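Local coordinates for CNPV058 bcl-2 like protein (Canarypox virus, PDB 5WOS) that inhibits host apoptosis and binds BAK1, BAX and other BH3-containing proteins such as BIM, BID and PUMA, probably preventing BAK1 and BAX activation, at residues A[14-22]-A[134-143]. Residues are numbered along the deposited sequence; the frame is centred on the assembly and turned at random. Where two conformers were deposited one is given.
Sequences EIYYTILNI and RSWLSDQNCW
Leu-137 O is gripped by two backbone N-H groups, Gln-140 N and, from the opposite face of its carbonyl plane, Cys-142 N at 2.8 Å, while the side chain of Leu-137 meets Ile-19 tip to tip, CD1 to CD1 at 3.7 Å. Asn-141 N bonds to Ser-138 O, with Asn-141 at positive phi, and this way of stopping helix 121-138 brings Cys-142 and Trp-143 back to helix 14-32.

The indole NE1 of Trp-143 donates to the carbonyl O of Thr-18 over 3.1 Å, and the bond is nearly straight at the hydrogen (164°). The acceptor lies close to the indole plane, whereas NE1 stands above the carbonyl plane, about 60° out of it, rather than on a lone pair. Ile-22 lays its CD1 over one face of the five-membered ring of Trp-143, 3.4 Å from the centroid and 20° off the normal, a CH-pi contact. The NE1 bond at the edge and this methyl on a face together restrict the rotation of the indole. Also at the ring edge, CZ2 of Trp-143 comes within 3.6 Å of CA of Ile-19. Thr-18 places CG2 anti to its backbone N, beside Trp-143 CD1. The Trp-143 side chain also touches Thr-45 and Val-49 of helix 43-69.

Ile-19 and, a turn earlier, Ile-15 make apolar contacts beside Leu-137 and Cys-142. The sulfur of Cys-142 rests 3.8 Å from Ile-15 CG2, and Ile-15 sends CD1 further, to 3.5 Å from Ser-138 CB.

The chain thus ends helix 121-138 in a Schellman motif, a C-cap that turns it so that Cys-142 and Trp-143 pack on the N-terminal helix 14-32 of a helical Bcl-2 fold.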
loop_
_atom_site.group_PDB
_atom_site.type_symbol
_atom_site.label_atom_id
_atom_site.label_comp_id
_atom_site.label_asym_id
_atom_site.label_seq_id
_atom_site.Cartn_x
_atom_site.Cartn_y
_atom_site.Cartn_z
ATOM N N GLU A 14 12.141 -6.704 -12.887
ATOM C CA GLU A 14 10.786 -6.683 -13.423
ATOM C C GLU A 14 9.767 -6.756 -12.296
ATOM O O GLU A 14 8.696 -6.146 -12.384
ATOM C CB GLU A 14 10.575 -7.838 -14.404
ATOM C CG GLU A 14 11.393 -7.740 -15.685
ATOM C CD GLU A 14 12.870 -8.003 -15.471
ATOM O OE1 GLU A 14 13.223 -8.603 -14.434
ATOM O OE2 GLU A 14 13.677 -7.605 -16.336
ATOM N N ILE A 15 10.096 -7.473 -11.220
ATOM C CA ILE A 15 9.186 -7.578 -10.086
ATOM C C ILE A 15 9.013 -6.219 -9.423
ATOM O O ILE A 15 7.887 -5.778 -9.164
ATOM C CB ILE A 15 9.689 -8.640 -9.091
ATOM C CG1 ILE A 15 9.689 -10.016 -9.770
ATOM C CG2 ILE A 15 8.835 -8.629 -7.805
ATOM C CD1 ILE A 15 9.750 -11.206 -8.829
ATOM N N TYR A 16 10.122 -5.526 -9.151
ATOM C CA TYR A 16 10.029 -4.208 -8.532
ATOM C C TYR A 16 9.090 -3.298 -9.310
ATOM O O TYR A 16 8.263 -2.590 -8.719
ATOM C CB TYR A 16 11.418 -3.570 -8.420
ATOM C CG TYR A 16 11.391 -2.171 -7.851
ATOM C CD1 TYR A 16 11.532 -1.949 -6.488
ATOM C CD2 TYR A 16 11.216 -1.069 -8.678
ATOM C CE1 TYR A 16 11.502 -0.670 -5.963
ATOM C CE2 TYR A 16 11.182 0.214 -8.164
ATOM C CZ TYR A 16 11.326 0.409 -6.806
ATOM O OH TYR A 16 11.296 1.686 -6.288
ATOM N N TYR A 17 9.191 -3.313 -10.642
ATOM C CA TYR A 17 8.404 -2.399 -11.460
ATOM C C TYR A 17 7.017 -2.955 -11.753
ATOM O O TYR A 17 6.080 -2.182 -11.973
ATOM C CB TYR A 17 9.173 -2.079 -12.746
ATOM C CG TYR A 17 10.329 -1.125 -12.489
ATOM C CD1 TYR A 17 10.087 0.187 -12.118
ATOM C CD2 TYR A 17 11.652 -1.543 -12.588
ATOM C CE1 TYR A 17 11.119 1.068 -11.861
ATOM C CE2 TYR A 17 12.702 -0.665 -12.334
ATOM C CZ TYR A 17 12.427 0.640 -11.970
ATOM O OH TYR A 17 13.456 1.523 -11.716
ATOM N N THR A 18 6.855 -4.280 -11.735
ATOM C CA THR A 18 5.518 -4.857 -11.842
ATOM C C THR A 18 4.627 -4.366 -10.705
ATOM O O THR A 18 3.457 -4.032 -10.919
ATOM C CB THR A 18 5.592 -6.390 -11.845
ATOM O OG1 THR A 18 6.407 -6.837 -12.938
ATOM C CG2 THR A 18 4.198 -7.001 -12.002
ATOM N N ILE A 19 5.164 -4.313 -9.486
ATOM C CA ILE A 19 4.394 -3.811 -8.352
ATOM C C ILE A 19 4.296 -2.291 -8.399
ATOM O O ILE A 19 3.221 -1.719 -8.198
ATOM C CB ILE A 19 5.019 -4.303 -7.031
ATOM C CG1 ILE A 19 4.658 -5.773 -6.798
ATOM C CG2 ILE A 19 4.575 -3.442 -5.842
ATOM C CD1 ILE A 19 5.833 -6.685 -6.859
ATOM N N LEU A 20 5.415 -1.615 -8.672
ATOM C CA LEU A 20 5.435 -0.155 -8.638
ATOM C C LEU A 20 4.431 0.442 -9.617
ATOM O O LEU A 20 3.760 1.429 -9.299
ATOM C CB LEU A 20 6.848 0.348 -8.938
ATOM C CG LEU A 20 7.046 1.865 -9.032
ATOM C CD1 LEU A 20 6.928 2.533 -7.668
ATOM C CD2 LEU A 20 8.391 2.166 -9.657
ATOM N N ASN A 21 4.320 -0.131 -10.817
ATOM C CA ASN A 21 3.404 0.422 -11.814
ATOM C C ASN A 21 1.988 0.547 -11.261
ATOM O O ASN A 21 1.300 1.544 -11.513
ATOM C CB ASN A 21 3.406 -0.442 -13.074
ATOM C CG ASN A 21 2.427 0.054 -14.118
ATOM O OD1 ASN A 21 1.363 -0.534 -14.322
ATOM N ND2 ASN A 21 2.778 1.151 -14.778
ATOM N N ILE A 22 1.535 -0.451 -10.502
ATOM C CA ILE A 22 0.176 -0.426 -9.968
ATOM C C ILE A 22 0.069 0.529 -8.787
ATOM O O ILE A 22 -0.886 1.310 -8.690
ATOM C CB ILE A 22 -0.252 -1.855 -9.594
ATOM C CG1 ILE A 22 -0.729 -2.588 -10.847
ATOM C CG2 ILE A 22 -1.347 -1.854 -8.530
ATOM C CD1 ILE A 22 -0.634 -4.069 -10.727
ATOM N N ARG A 134 9.727 -10.324 -1.588
ATOM C CA ARG A 134 10.038 -10.573 -2.992
ATOM C C ARG A 134 9.804 -12.035 -3.357
ATOM O O ARG A 134 9.027 -12.345 -4.267
ATOM C CB ARG A 134 11.481 -10.170 -3.294
ATOM C CG ARG A 134 11.804 -10.178 -4.782
ATOM C CD ARG A 134 13.292 -10.230 -5.050
ATOM N NE ARG A 134 13.565 -10.782 -6.374
ATOM C CZ ARG A 134 13.511 -12.078 -6.672
ATOM N NH1 ARG A 134 13.190 -12.968 -5.742
ATOM N NH2 ARG A 134 13.772 -12.486 -7.905
ATOM N N SER A 135 10.481 -12.952 -2.662
ATOM C CA SER A 135 10.314 -14.370 -2.966
ATOM C C SER A 135 8.853 -14.786 -2.839
ATOM O O SER A 135 8.339 -15.543 -3.671
ATOM C CB SER A 135 11.200 -15.207 -2.047
ATOM O OG SER A 135 10.895 -14.959 -0.688
ATOM N N TRP A 136 8.164 -14.285 -1.810
ATOM C CA TRP A 136 6.740 -14.560 -1.657
ATOM C C TRP A 136 5.955 -14.067 -2.867
ATOM O O TRP A 136 5.067 -14.765 -3.368
ATOM C CB TRP A 136 6.230 -13.904 -0.375
ATOM C CG TRP A 136 4.801 -14.197 -0.046
ATOM C CD1 TRP A 136 4.325 -15.252 0.678
ATOM C CD2 TRP A 136 3.657 -13.414 -0.412
ATOM N NE1 TRP A 136 2.957 -15.179 0.778
ATOM C CE2 TRP A 136 2.523 -14.060 0.118
ATOM C CE3 TRP A 136 3.483 -12.232 -1.137
ATOM C CZ2 TRP A 136 1.233 -13.561 -0.053
ATOM C CZ3 TRP A 136 2.203 -11.741 -1.307
ATOM C CH2 TRP A 136 1.094 -12.404 -0.770
ATOM N N LEU A 137 6.275 -12.866 -3.352
ATOM C CA LEU A 137 5.597 -12.330 -4.528
ATOM C C LEU A 137 5.989 -13.086 -5.788
ATOM O O LEU A 137 5.133 -13.398 -6.624
ATOM C CB LEU A 137 5.916 -10.842 -4.680
ATOM C CG LEU A 137 5.203 -9.933 -3.687
ATOM C CD1 LEU A 137 5.801 -8.553 -3.722
ATOM C CD2 LEU A 137 3.717 -9.874 -4.006
ATOM N N SER A 138 7.277 -13.382 -5.948
ATOM C CA SER A 138 7.723 -14.101 -7.133
ATOM C C SER A 138 7.084 -15.481 -7.217
ATOM O O SER A 138 6.658 -15.909 -8.294
ATOM C CB SER A 138 9.247 -14.215 -7.129
ATOM O OG SER A 138 9.703 -14.951 -8.250
ATOM N N ASP A 139 6.995 -16.190 -6.088
ATOM C CA ASP A 139 6.445 -17.541 -6.101
ATOM C C ASP A 139 4.963 -17.573 -6.448
ATOM O O ASP A 139 4.406 -18.665 -6.600
ATOM C CB ASP A 139 6.666 -18.230 -4.752
ATOM C CG ASP A 139 8.131 -18.508 -4.473
ATOM O OD1 ASP A 139 8.639 -18.059 -3.426
ATOM O OD2 ASP A 139 8.781 -19.166 -5.314
ATOM N N GLN A 140 4.314 -16.417 -6.564
ATOM C CA GLN A 140 2.936 -16.332 -7.028
ATOM C C GLN A 140 2.825 -15.615 -8.364
ATOM O O GLN A 140 1.716 -15.263 -8.777
ATOM C CB GLN A 140 2.070 -15.621 -5.991
ATOM C CG GLN A 140 2.184 -16.201 -4.602
ATOM C CD GLN A 140 1.124 -15.673 -3.672
ATOM O OE1 GLN A 140 0.032 -15.301 -4.105
ATOM N NE2 GLN A 140 1.431 -15.642 -2.384
ATOM N N ASN A 141 3.944 -15.388 -9.048
ATOM C CA ASN A 141 3.949 -14.588 -10.269
ATOM C C ASN A 141 3.347 -13.212 -9.999
ATOM O O ASN A 141 2.542 -12.694 -10.777
ATOM C CB ASN A 141 3.208 -15.305 -11.399
ATOM C CG ASN A 141 3.429 -14.649 -12.746
ATOM O OD1 ASN A 141 4.357 -13.862 -12.921
ATOM N ND2 ASN A 141 2.575 -14.972 -13.707
ATOM N N CYS A 142 3.729 -12.624 -8.865
ATOM C CA CYS A 142 3.322 -11.272 -8.475
ATOM C C CYS A 142 1.804 -11.239 -8.361
ATOM O O CYS A 142 1.242 -12.035 -7.587
ATOM C CB CYS A 142 3.932 -10.275 -9.460
ATOM S SG CYS A 142 5.735 -10.169 -9.368
ATOM N N TRP A 143 1.103 -10.369 -9.086
ATOM C CA TRP A 143 -0.316 -10.154 -8.840
ATOM C C TRP A 143 -1.185 -11.337 -9.242
ATOM O O TRP A 143 -2.373 -11.346 -8.900
ATOM C CB TRP A 143 -0.781 -8.903 -9.580
ATOM C CG TRP A 143 0.038 -7.691 -9.276
ATOM C CD1 TRP A 143 1.037 -7.167 -10.043
ATOM C CD2 TRP A 143 -0.074 -6.841 -8.128
ATOM N NE1 TRP A 143 1.553 -6.044 -9.445
ATOM C CE2 TRP A 143 0.888 -5.821 -8.268
ATOM C CE3 TRP A 143 -0.894 -6.841 -6.996
ATOM C CZ2 TRP A 143 1.053 -4.814 -7.318
ATOM C CZ3 TRP A 143 -0.728 -5.839 -6.053
ATOM C CH2 TRP A 143 0.235 -4.841 -6.221
#